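Local coordinates for Non-sulfated chondroitin lyase E66 (Autographa californica nucleopolyhedrovirus, PDB 3VSN), which cleaves non-sulfated chondroitin as a polysaccharide lyase of the occlusion-derived virus envelope, is essential for oral infectivity and may digest the chondroitin sulfate barrier of the host midgut, at residues I110-R114 with H160-A164; M298-G302 with E350-N355; D563-A567 with Y577-G581. One frame throughout, in Å; residues are numbered along the deposited sequence.

Contact 1: residues I110-R114 with H160-A164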
ATOM      1  N   ILE A 110      36.897  -5.667  -1.571  1.00 19.38           N
ATOM      2  CA  ILE A 110      37.719  -5.228  -2.706  1.00 19.82           C
ATOM      3  C   ILE A 110      38.077  -6.402  -3.634  1.00 20.17           C
ATOM      4  O   ILE A 110      38.066  -6.251  -4.860  1.00 20.07           O
ATOM      5  CB  ILE A 110      38.959  -4.395  -2.274  1.00 19.67           C
ATOM      6  CG1 ILE A 110      39.601  -3.695  -3.481  1.00 19.76           C
ATOM      7  CG2 ILE A 110      39.986  -5.247  -1.538  1.00 19.69           C
ATOM      8  CD1 ILE A 110      38.741  -2.618  -4.110  1.00 19.80           C
ATOM      9  N   ASN A 111      38.353  -7.568  -3.045  1.00 20.71           N
ATOM     10  CA  ASN A 111      38.614  -8.790  -3.809  1.00 21.91           C
ATOM     11  C   ASN A 111      37.408  -9.188  -4.660  1.00 21.95           C
ATOM     12  O   ASN A 111      37.559  -9.569  -5.822  1.00 22.02           O
ATOM     13  CB  ASN A 111      39.015  -9.940  -2.876  1.00 22.99           C
ATOM     14  CG  ASN A 111      39.412 -11.201  -3.627  1.00 23.90           C
ATOM     15  OD1 ASN A 111      40.217 -11.159  -4.561  1.00 24.32           O
ATOM     16  ND2 ASN A 111      38.853 -12.336  -3.213  1.00 24.39           N
ATOM     17  N   GLY A 112      36.214  -9.085  -4.074  1.00 21.58           N
ATOM     18  CA  GLY A 112      34.965  -9.338  -4.791  1.00 21.27           C
ATOM     19  C   GLY A 112      34.784  -8.425  -5.988  1.00 21.10           C
ATOM     20  O   GLY A 112      34.351  -8.871  -7.055  1.00 21.50           O
ATOM     21  N   LEU A 113      35.122  -7.149  -5.813  1.00 20.76           N
ATOM     22  CA  LEU A 113      35.033  -6.167  -6.896  1.00 21.01           C
ATOM     23  C   LEU A 113      36.039  -6.470  -8.009  1.00 21.26           C
ATOM     24  O   LEU A 113      35.695  -6.398  -9.191  1.00 21.50           O
ATOM     25  CB  LEU A 113      35.223  -4.739  -6.363  1.00 20.67           C
ATOM     26  CG  LEU A 113      34.892  -3.574  -7.306  1.00 20.57           C
ATOM     27  CD1 LEU A 113      33.441  -3.628  -7.771  1.00 20.28           C
ATOM     28  CD2 LEU A 113      35.187  -2.245  -6.626  1.00 20.48           C
ATOM     29  N   ARG A 114      37.269  -6.812  -7.622  1.00 21.40           N
ATOM     30  CA  ARG A 114      38.309  -7.237  -8.566  1.00 21.57           C
ATOM     31  C   ARG A 114      37.860  -8.431  -9.403  1.00 21.87           C
ATOM     32  O   ARG A 114      38.075  -8.451 -10.618  1.00 22.06           O
ATOM     33  CB  ARG A 114      39.601  -7.605  -7.830  1.00 21.45           C
ATOM     34  CG  ARG A 114      40.369  -6.430  -7.256  1.00 21.17           C
ATOM     35  CD  ARG A 114      41.515  -6.929  -6.391  1.00 20.81           C
ATOM     36  NE  ARG A 114      42.162  -5.842  -5.662  1.00 20.66           N
ATOM     37  CZ  ARG A 114      42.857  -5.998  -4.539  1.00 20.50           C
ATOM     38  NH1 ARG A 114      42.996  -7.204  -4.002  1.00 20.46           N
ATOM     39  NH2 ARG A 114      43.410  -4.947  -3.951  1.00 20.47           N
ATOM     40  N   HIS A 160      42.174   0.517   0.297  1.00 22.77           N
ATOM     41  CA  HIS A 160      41.532   0.038  -0.931  1.00 22.60           C
ATOM     42  C   HIS A 160      40.775   1.099  -1.685  1.00 21.75           C
ATOM     43  O   HIS A 160      40.362   0.869  -2.824  1.00 21.50           O
ATOM     44  CB  HIS A 160      40.595  -1.131  -0.629  1.00 23.34           C
ATOM     45  CG  HIS A 160      41.212  -2.210   0.230  1.00 24.46           C
ATOM     46  ND1 HIS A 160      42.258  -2.954  -0.177  1.00 25.00           N
ATOM     47  CD2 HIS A 160      40.880  -2.663   1.507  1.00 24.92           C
ATOM     48  CE1 HIS A 160      42.585  -3.833   0.790  1.00 25.01           C
ATOM     49  NE2 HIS A 160      41.741  -3.655   1.819  1.00 25.18           N
ATOM     50  N   TYR A 161      40.586   2.268  -1.070  1.00 21.06           N
ATOM     51  CA  TYR A 161      39.736   3.319  -1.645  1.00 20.62           C
ATOM     52  C   TYR A 161      40.151   3.755  -3.048  1.00 20.73           C
ATOM     53  O   TYR A 161      39.332   3.727  -3.969  1.00 20.28           O
ATOM     54  CB  TYR A 161      39.645   4.541  -0.726  1.00 20.25           C
ATOM     55  CG  TYR A 161      38.865   5.700  -1.321  1.00 20.19           C
ATOM     56  CD1 TYR A 161      37.500   5.580  -1.605  1.00 20.01           C
ATOM     57  CD2 TYR A 161      39.489   6.916  -1.600  1.00 20.11           C
ATOM     58  CE1 TYR A 161      36.782   6.635  -2.146  1.00 19.90           C
ATOM     59  CE2 TYR A 161      38.779   7.978  -2.141  1.00 20.28           C
ATOM     60  CZ  TYR A 161      37.424   7.831  -2.412  1.00 20.25           C
ATOM     61  OH  TYR A 161      36.715   8.881  -2.948  1.00 19.85           O
ATOM     62  N   ASP A 162      41.414   4.151  -3.206  1.00 20.37           N
ATOM     63  CA  ASP A 162      41.897   4.642  -4.497  1.00 20.71           C
ATOM     64  C   ASP A 162      41.702   3.620  -5.621  1.00 19.86           C
ATOM     65  O   ASP A 162      41.306   3.990  -6.726  1.00 19.84           O
ATOM     66  CB  ASP A 162      43.354   5.115  -4.407  1.00 21.74           C
ATOM     67  CG  ASP A 162      43.497   6.451  -3.686  1.00 22.90           C
ATOM     68  OD1 ASP A 162      42.497   7.192  -3.556  1.00 23.68           O
ATOM     69  OD2 ASP A 162      44.623   6.767  -3.249  1.00 23.75           O
ATOM     70  N   GLU A 163      41.948   2.342  -5.338  1.00 19.15           N
ATOM     71  CA  GLU A 163      41.691   1.289  -6.327  1.00 18.74           C
ATOM     72  C   GLU A 163      40.195   1.137  -6.639  1.00 18.05           C
ATOM     73  O   GLU A 163      39.809   1.040  -7.811  1.00 17.39           O
ATOM     74  CB  GLU A 163      42.275  -0.059  -5.893  1.00 19.45           C
ATOM     75  CG  GLU A 163      42.051  -1.163  -6.925  1.00 20.15           C
ATOM     76  CD  GLU A 163      42.549  -2.526  -6.483  1.00 20.76           C
ATOM     77  OE1 GLU A 163      43.172  -2.632  -5.405  1.00 21.54           O
ATOM     78  OE2 GLU A 163      42.311  -3.501  -7.223  1.00 20.93           O
ATOM     79  N   ALA A 164      39.364   1.113  -5.597  1.00 17.31           N
ATOM     80  CA  ALA A 164      37.915   0.986  -5.778  1.00 17.16           C
ATOM     81  C   ALA A 164      37.363   2.145  -6.605  1.00 16.79           C
ATOM     82  O   ALA A 164      36.570   1.934  -7.526  1.00 16.47           O
ATOM     83  CB  ALA A 164      37.204   0.887  -4.432  1.00 16.89           C
TER
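Arg114 and Glu163 make the polar half of this contact. The arginine grips the carboxylate side-on with two nitrogens, one to each oxygen. Arg114 NE donates to Glu163 OE2 at 2.8 Å, and Arg114 NH2 donates to Glu163 OE1 at 2.7 Å. The second bond is the straighter, with an N-H...O angle of 167°. Both oxygens are met on their syn side, and the guanidinium and carboxylate planes lie only 17° apart. The paired bonds fix the rotation of both flat groups. Glu163 reaches across because its chain is fully extended, with CG anti to the backbone N (chi1 -179°).

The apolar half centres on Ile110. Its CG2 methyl sits over one face of the His160 imidazole, 3.7 Å from the ring centroid, as a CH-pi contact. The other branch, through CG1, reaches Ala164, with Ile110 CD1 3.8 Å from Ala164 CB. Leu113 adds a looser touch, with its CD2 4.3 Å from Ala164 CB. Leu113 also packs on Phe148 and Ile151 of helix 138-154.

The contact thus joins helix 103-119 to helix 161-175 and to His160 before it, with a salt bridge beside a small apolar layer. It is helix-to-helix packing within the alpha/alpha-toroid part of the lyase, which matches the N-terminal helical domain of polysaccharide lyase family 8.

Contact 2: residues M298-G302 with E350-N355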
ATOM      1  N   MET A 298      -1.883  -2.748  -3.515  1.00 16.13           N
ATOM      2  CA  MET A 298      -0.648  -3.531  -3.612  1.00 16.82           C
ATOM      3  C   MET A 298      -0.652  -4.490  -4.808  1.00 16.96           C
ATOM      4  O   MET A 298      -1.493  -4.369  -5.699  1.00 16.89           O
ATOM      5  CB  MET A 298      -0.378  -4.260  -2.290  1.00 17.21           C
ATOM      6  CG  MET A 298      -0.118  -3.320  -1.116  1.00 17.78           C
ATOM      7  SD  MET A 298       1.417  -2.374  -1.260  1.00 18.94           S
ATOM      8  CE  MET A 298       2.606  -3.562  -0.637  1.00 19.02           C
ATOM      9  N   SER A 299       0.291  -5.430  -4.837  1.00 17.38           N
ATOM     10  CA  SER A 299       0.502  -6.255  -6.034  1.00 17.72           C
ATOM     11  C   SER A 299      -0.617  -7.268  -6.308  1.00 17.63           C
ATOM     12  O   SER A 299      -1.408  -7.599  -5.420  1.00 17.60           O
ATOM     13  CB  SER A 299       1.880  -6.930  -6.003  1.00 17.99           C
ATOM     14  OG  SER A 299       2.120  -7.551  -4.759  1.00 18.27           O
ATOM     15  N   ARG A 300      -0.665  -7.753  -7.545  1.00 17.68           N
ATOM     16  CA  ARG A 300      -1.757  -8.607  -8.019  1.00 17.93           C
ATOM     17  C   ARG A 300      -1.869  -9.979  -7.345  1.00 17.88           C
ATOM     18  O   ARG A 300      -2.914 -10.620  -7.430  1.00 18.16           O
ATOM     19  CB  ARG A 300      -1.673  -8.782  -9.537  1.00 18.26           C
ATOM     20  CG  ARG A 300      -1.992  -7.526 -10.333  1.00 18.83           C
ATOM     21  CD  ARG A 300      -1.815  -7.771 -11.824  1.00 19.34           C
ATOM     22  NE  ARG A 300      -0.444  -8.173 -12.131  1.00 19.93           N
ATOM     23  CZ  ARG A 300       0.544  -7.332 -12.425  1.00 20.23           C
ATOM     24  NH1 ARG A 300       0.324  -6.024 -12.473  1.00 20.01           N
ATOM     25  NH2 ARG A 300       1.757  -7.805 -12.679  1.00 20.07           N
ATOM     26  N   ASN A 301      -0.810 -10.435  -6.685  1.00 17.89           N
ATOM     27  CA  ASN A 301      -0.861 -11.719  -5.967  1.00 18.05           C
ATOM     28  C   ASN A 301      -1.717 -11.661  -4.697  1.00 17.53           C
ATOM     29  O   ASN A 301      -2.127 -12.694  -4.162  1.00 17.42           O
ATOM     30  CB  ASN A 301       0.549 -12.225  -5.640  1.00 18.68           C
ATOM     31  CG  ASN A 301       1.318 -11.282  -4.735  1.00 19.60           C
ATOM     32  OD1 ASN A 301       1.292 -10.068  -4.920  1.00 20.27           O
ATOM     33  ND2 ASN A 301       2.014 -11.841  -3.751  1.00 20.34           N
ATOM     34  N   GLY A 302      -1.991 -10.448  -4.229  1.00 16.81           N
ATOM     35  CA  GLY A 302      -2.780 -10.252  -3.017  1.00 16.23           C
ATOM     36  C   GLY A 302      -1.870 -10.283  -1.812  1.00 15.92           C
ATOM     37  O   GLY A 302      -1.472 -11.354  -1.349  1.00 15.81           O
ATOM     38  N   GLU A 350      -7.141  -5.659 -11.160  1.00 15.77           N
ATOM     39  CA  GLU A 350      -6.238  -5.976 -12.258  1.00 16.72           C
ATOM     40  C   GLU A 350      -5.775  -7.420 -12.098  1.00 17.13           C
ATOM     41  O   GLU A 350      -5.327  -7.814 -11.023  1.00 17.01           O
ATOM     42  CB  GLU A 350      -5.033  -5.028 -12.274  1.00 17.34           C
ATOM     43  CG  GLU A 350      -4.200  -5.110 -13.547  1.00 18.40           C
ATOM     44  CD  GLU A 350      -2.867  -4.391 -13.434  1.00 19.48           C
ATOM     45  OE1 GLU A 350      -2.192  -4.538 -12.397  1.00 20.32           O
ATOM     46  OE2 GLU A 350      -2.488  -3.684 -14.389  1.00 20.29           O
ATOM     47  N   SER A 351      -5.906  -8.200 -13.167  1.00 17.75           N
ATOM     48  CA  SER A 351      -5.466  -9.593 -13.176  1.00 18.67           C
ATOM     49  C   SER A 351      -4.327  -9.820 -14.171  1.00 19.21           C
ATOM     50  O   SER A 351      -4.029  -8.956 -14.997  1.00 18.95           O
ATOM     51  CB  SER A 351      -6.638 -10.520 -13.504  1.00 18.61           C
ATOM     52  OG  SER A 351      -7.218 -10.187 -14.755  1.00 19.12           O
ATOM     53  N   ASP A 352      -3.695 -10.987 -14.074  1.00 20.23           N
ATOM     54  CA  ASP A 352      -2.659 -11.404 -15.019  1.00 21.13           C
ATOM     55  C   ASP A 352      -2.799 -12.916 -15.275  1.00 21.79           C
ATOM     56  O   ASP A 352      -3.681 -13.547 -14.690  1.00 21.56           O
ATOM     57  CB  ASP A 352      -1.260 -11.000 -14.510  1.00 21.45           C
ATOM     58  CG  ASP A 352      -0.895 -11.643 -13.176  1.00 21.80           C
ATOM     59  OD1 ASP A 352      -0.926 -12.888 -13.074  1.00 22.06           O
ATOM     60  OD2 ASP A 352      -0.543 -10.901 -12.232  1.00 21.78           O
ATOM     61  N   PRO A 353      -1.950 -13.503 -16.152  1.00 22.55           N
ATOM     62  CA  PRO A 353      -2.097 -14.938 -16.448  1.00 22.77           C
ATOM     63  C   PRO A 353      -2.083 -15.867 -15.228  1.00 22.96           C
ATOM     64  O   PRO A 353      -2.710 -16.929 -15.265  1.00 23.20           O
ATOM     65  CB  PRO A 353      -0.896 -15.229 -17.355  1.00 22.85           C
ATOM     66  CG  PRO A 353      -0.651 -13.933 -18.047  1.00 22.95           C
ATOM     67  CD  PRO A 353      -0.903 -12.888 -16.993  1.00 22.68           C
ATOM     68  N   THR A 354      -1.381 -15.466 -14.167  1.00 23.12           N
ATOM     69  CA  THR A 354      -1.282 -16.259 -12.935  1.00 23.04           C
ATOM     70  C   THR A 354      -2.320 -15.850 -11.878  1.00 22.50           C
ATOM     71  O   THR A 354      -2.992 -16.706 -11.301  1.00 22.76           O
ATOM     72  CB  THR A 354       0.130 -16.164 -12.312  1.00 23.75           C
ATOM     73  OG1 THR A 354       1.118 -16.453 -13.307  1.00 25.16           O
ATOM     74  CG2 THR A 354       0.286 -17.147 -11.153  1.00 23.74           C
ATOM     75  N   ASN A 355      -2.432 -14.545 -11.629  1.00 21.27           N
ATOM     76  CA  ASN A 355      -3.268 -14.015 -10.550  1.00 20.41           C
ATOM     77  C   ASN A 355      -4.614 -13.534 -11.068  1.00 19.66           C
ATOM     78  O   ASN A 355      -4.676 -12.570 -11.828  1.00 19.16           O
ATOM     79  CB  ASN A 355      -2.556 -12.852  -9.848  1.00 20.53           C
ATOM     80  CG  ASN A 355      -1.165 -13.215  -9.362  1.00 20.70           C
ATOM     81  OD1 ASN A 355      -0.170 -12.624  -9.790  1.00 21.30           O
ATOM     82  ND2 ASN A 355      -1.088 -14.185  -8.466  1.00 20.50           N
TER
HETATM   83  O   HOH W   1      -4.806 -10.111  -9.339  1.00 17.54           O
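Arg300 is held between two carboxylates, those of Glu350 and Asp352, and both stand steeply to its guanidinium plane. Neither acid is gripped in the flat, two-bond manner. Arg300 NE donates to Asp352 OD2 at 2.7 Å, using the anti lone pair of that oxygen, and the two planes are 86° apart. Arg300 NH1 donates to Glu350 OE1 at 2.9 Å. Here the nitrogen lies well above the carboxylate plane, 53° out of it. Seen from the arginine, both oxygens are at the edge of the guanidinium, near its plane. The arginine chain bends at chi3 (-60°), which turns the head group to meet both acids, while its CG passes Glu350 O at 3.4 Å.

Asp352 is itself fixed from behind. Its OD1 accepts from the backbone N of Thr354 and, at 2.7 Å, from Asn355 N, forming an Asx turn and Asx motif. The oxygen that faces Arg300 is therefore set by the loop that follows strand 349-351. On the other segment, Ser299 to Gly302 form a type I beta turn. A water bridges the backbones, 2.7 Å from Arg300 O and 2.9 Å from Glu350 O. Asn355 CB also packs close to Arg300 O, at 3.3 Å.

Arg300 stabilises the transition state, and Glu350 is important for activity. The second oxygen of Glu350, OE2, is hydrogen-bonded to ND1 of His246, a catalytic proton acceptor. Trp362 of helix 359-364 touches both Arg300 and Glu350. Glu350 thus ties the arginine to the catalytic histidine through its two oxygens, and the network probably holds the guanidinium of this transition-state stabiliser in position.

Contact 3: residues D563-A567 with Y577-G581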
ATOM      1  N   ASP A 563     -16.436  -1.413  23.384  1.00 17.84           N
ATOM      2  CA  ASP A 563     -17.243  -0.198  23.322  1.00 17.53           C
ATOM      3  C   ASP A 563     -18.723  -0.551  23.302  1.00 17.31           C
ATOM      4  O   ASP A 563     -19.084  -1.724  23.195  1.00 17.58           O
ATOM      5  CB  ASP A 563     -16.877   0.623  22.083  1.00 17.41           C
ATOM      6  CG  ASP A 563     -17.123  -0.133  20.790  1.00 17.44           C
ATOM      7  OD1 ASP A 563     -18.298  -0.438  20.490  1.00 17.02           O
ATOM      8  OD2 ASP A 563     -16.143  -0.427  20.075  1.00 17.56           O
ATOM      9  N   SER A 564     -19.573   0.466  23.385  1.00 16.93           N
ATOM     10  CA  SER A 564     -21.016   0.255  23.365  1.00 16.47           C
ATOM     11  C   SER A 564     -21.655   0.870  22.120  1.00 15.58           C
ATOM     12  O   SER A 564     -22.709   1.504  22.194  1.00 14.99           O
ATOM     13  CB  SER A 564     -21.644   0.814  24.645  1.00 17.30           C
ATOM     14  OG  SER A 564     -21.081   0.182  25.787  1.00 18.93           O
ATOM     15  N   LEU A 565     -21.014   0.670  20.972  1.00 14.71           N
ATOM     16  CA  LEU A 565     -21.529   1.187  19.707  1.00 14.25           C
ATOM     17  C   LEU A 565     -22.955   0.692  19.442  1.00 14.18           C
ATOM     18  O   LEU A 565     -23.261  -0.483  19.638  1.00 14.08           O
ATOM     19  CB  LEU A 565     -20.598   0.794  18.553  1.00 13.83           C
ATOM     20  CG  LEU A 565     -20.974   1.213  17.130  1.00 13.66           C
ATOM     21  CD1 LEU A 565     -19.718   1.390  16.290  1.00 13.18           C
ATOM     22  CD2 LEU A 565     -21.913   0.195  16.487  1.00 13.64           C
ATOM     23  N   ARG A 566     -23.819   1.606  19.007  1.00 14.25           N
ATOM     24  CA  ARG A 566     -25.166   1.261  18.566  1.00 14.53           C
ATOM     25  C   ARG A 566     -25.417   1.887  17.199  1.00 13.76           C
ATOM     26  O   ARG A 566     -24.828   2.918  16.869  1.00 13.56           O
ATOM     27  CB  ARG A 566     -26.214   1.742  19.581  1.00 15.43           C
ATOM     28  CG  ARG A 566     -26.063   1.182  20.992  1.00 16.99           C
ATOM     29  CD  ARG A 566     -26.397  -0.306  21.064  1.00 18.84           C
ATOM     30  NE  ARG A 566     -26.285  -0.835  22.428  1.00 20.10           N
ATOM     31  CZ  ARG A 566     -25.183  -1.369  22.954  1.00 21.18           C
ATOM     32  NH1 ARG A 566     -24.064  -1.466  22.239  1.00 21.51           N
ATOM     33  NH2 ARG A 566     -25.200  -1.813  24.206  1.00 21.64           N
ATOM     34  N   ALA A 567     -26.269   1.253  16.399  1.00 13.07           N
ATOM     35  CA  ALA A 567     -26.632   1.785  15.088  1.00 12.82           C
ATOM     36  C   ALA A 567     -28.141   1.733  14.906  1.00 12.89           C
ATOM     37  O   ALA A 567     -28.811   0.858  15.453  1.00 12.85           O
ATOM     38  CB  ALA A 567     -25.925   1.029  13.972  1.00 12.73           C
ATOM     39  N   TYR A 577     -27.808   5.840  11.260  1.00 10.80           N
ATOM     40  CA  TYR A 577     -27.146   6.613  12.307  1.00 10.77           C
ATOM     41  C   TYR A 577     -26.334   5.688  13.214  1.00 10.90           C
ATOM     42  O   TYR A 577     -26.877   4.732  13.777  1.00 11.22           O
ATOM     43  CB  TYR A 577     -28.212   7.406  13.096  1.00 10.63           C
ATOM     44  CG  TYR A 577     -27.806   7.984  14.446  1.00 10.57           C
ATOM     45  CD1 TYR A 577     -26.536   8.532  14.661  1.00 10.64           C
ATOM     46  CD2 TYR A 577     -28.719   8.015  15.500  1.00 10.59           C
ATOM     47  CE1 TYR A 577     -26.182   9.066  15.894  1.00 10.63           C
ATOM     48  CE2 TYR A 577     -28.375   8.554  16.733  1.00 10.59           C
ATOM     49  CZ  TYR A 577     -27.108   9.074  16.926  1.00 10.57           C
ATOM     50  OH  TYR A 577     -26.769   9.607  18.148  1.00 10.56           O
ATOM     51  N   VAL A 578     -25.036   5.967  13.337  1.00 10.84           N
ATOM     52  CA  VAL A 578     -24.166   5.220  14.239  1.00 10.98           C
ATOM     53  C   VAL A 578     -23.709   6.122  15.382  1.00 11.24           C
ATOM     54  O   VAL A 578     -23.113   7.175  15.155  1.00 11.16           O
ATOM     55  CB  VAL A 578     -22.933   4.620  13.517  1.00 10.94           C
ATOM     56  CG1 VAL A 578     -22.087   3.795  14.483  1.00 10.93           C
ATOM     57  CG2 VAL A 578     -23.364   3.764  12.336  1.00 10.86           C
ATOM     58  N   ASN A 579     -24.021   5.714  16.606  1.00 11.53           N
ATOM     59  CA  ASN A 579     -23.498   6.383  17.787  1.00 12.06           C
ATOM     60  C   ASN A 579     -22.505   5.448  18.466  1.00 12.35           C
ATOM     61  O   ASN A 579     -22.899   4.452  19.074  1.00 12.43           O
ATOM     62  CB  ASN A 579     -24.634   6.792  18.740  1.00 12.09           C
ATOM     63  CG  ASN A 579     -24.150   7.637  19.914  1.00 12.30           C
ATOM     64  OD1 ASN A 579     -22.947   7.837  20.105  1.00 12.27           O
ATOM     65  ND2 ASN A 579     -25.094   8.136  20.712  1.00 12.26           N
ATOM     66  N   VAL A 580     -21.217   5.765  18.343  1.00 12.60           N
ATOM     67  CA  VAL A 580     -20.157   4.937  18.925  1.00 12.97           C
ATOM     68  C   VAL A 580     -20.252   4.924  20.451  1.00 13.19           C
ATOM     69  O   VAL A 580     -19.887   3.941  21.094  1.00 13.08           O
ATOM     70  CB  VAL A 580     -18.748   5.402  18.478  1.00 13.00           C
ATOM     71  CG1 VAL A 580     -17.674   4.513  19.080  1.00 13.10           C
ATOM     72  CG2 VAL A 580     -18.638   5.395  16.960  1.00 12.95           C
ATOM     73  N   GLY A 581     -20.754   6.022  21.014  1.00 13.45           N
ATOM     74  CA  GLY A 581     -20.946   6.140  22.455  1.00 14.15           C
ATOM     75  C   GLY A 581     -19.755   6.756  23.162  1.00 14.57           C
ATOM     76  O   GLY A 581     -19.733   6.831  24.388  1.00 14.92           O
TER
HETATM   77  O   HOH W   2     -18.914   3.244  23.564  1.00 19.04           O
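Arg566 and Asn579 pair across an antiparallel beta hairpin made by strands 566-569 and 575-579, at one edge of the C-terminal antiparallel sheet. They form a hydrogen-bonded pair. Arg566 N donates to Asn579 O at 3.0 Å, almost straight at 175°. Asn579 N returns a bond to Arg566 O at 2.9 Å, more bent at 148°. Ala567 and Val578 form the next pair, which is non-hydrogen-bonded.

The tight side is the face that carries Ala567 and Val578. Leu565 joins them just before its strand begins. With CG anti to the backbone N (chi1 179°), Leu565 carries its CD1 to Val578 CG1 at 3.8 Å. The other Val578 methyl, CG2, lies 4.1 Å from Ala567 CB. Phe454 of strand 452-461 covers all three residues, so the hairpin is packed here against the neighbouring sheet.

The face of Arg566 and Asn579 is looser and partly open to solvent. The arginine chain leads away from its partner strand and folds back on its own backbone, where NH1 bonds to Leu565 O. Asn579 OD1 accepts from Gly581 N in an Asx turn at the end of its strand.

Asp563 makes a second Asx turn at the entry to the first strand, with its OD1 accepting from Leu565 N. OD1 also makes a salt bridge to Lys555, and OD2 a hydrogen bond with Tyr449 OH. Beyond the Arg566-Asn579 pair, at the open end of the hairpin, a water joins the two backbones. It accepts from Ser564 N at 2.9 Å and donates to Val580 O at 2.7 Å.

How the contacts relate
The three contacts follow one another along the chain, each closing before the next opens. Contact 1 lies in the N-terminal helical domain and joins helices 103-119 and 161-175. Contact 2 links a loop after helix 276-284 to the end of strand 349-351, nearest the centre of the chain. Contact 3 is a hairpin at the edge of a C-terminal sheet. Contacts 1 and 3 sit on opposite sides of the chain's centre, their own centres about 66 Å apart. Contact 2 is about 42 Å from contact 1 and 37 Å from contact 3, between centres. None touches another. Contact 2 alone holds residues of the active site, between the helical and beta parts; contacts 1 and 3 lie far from it.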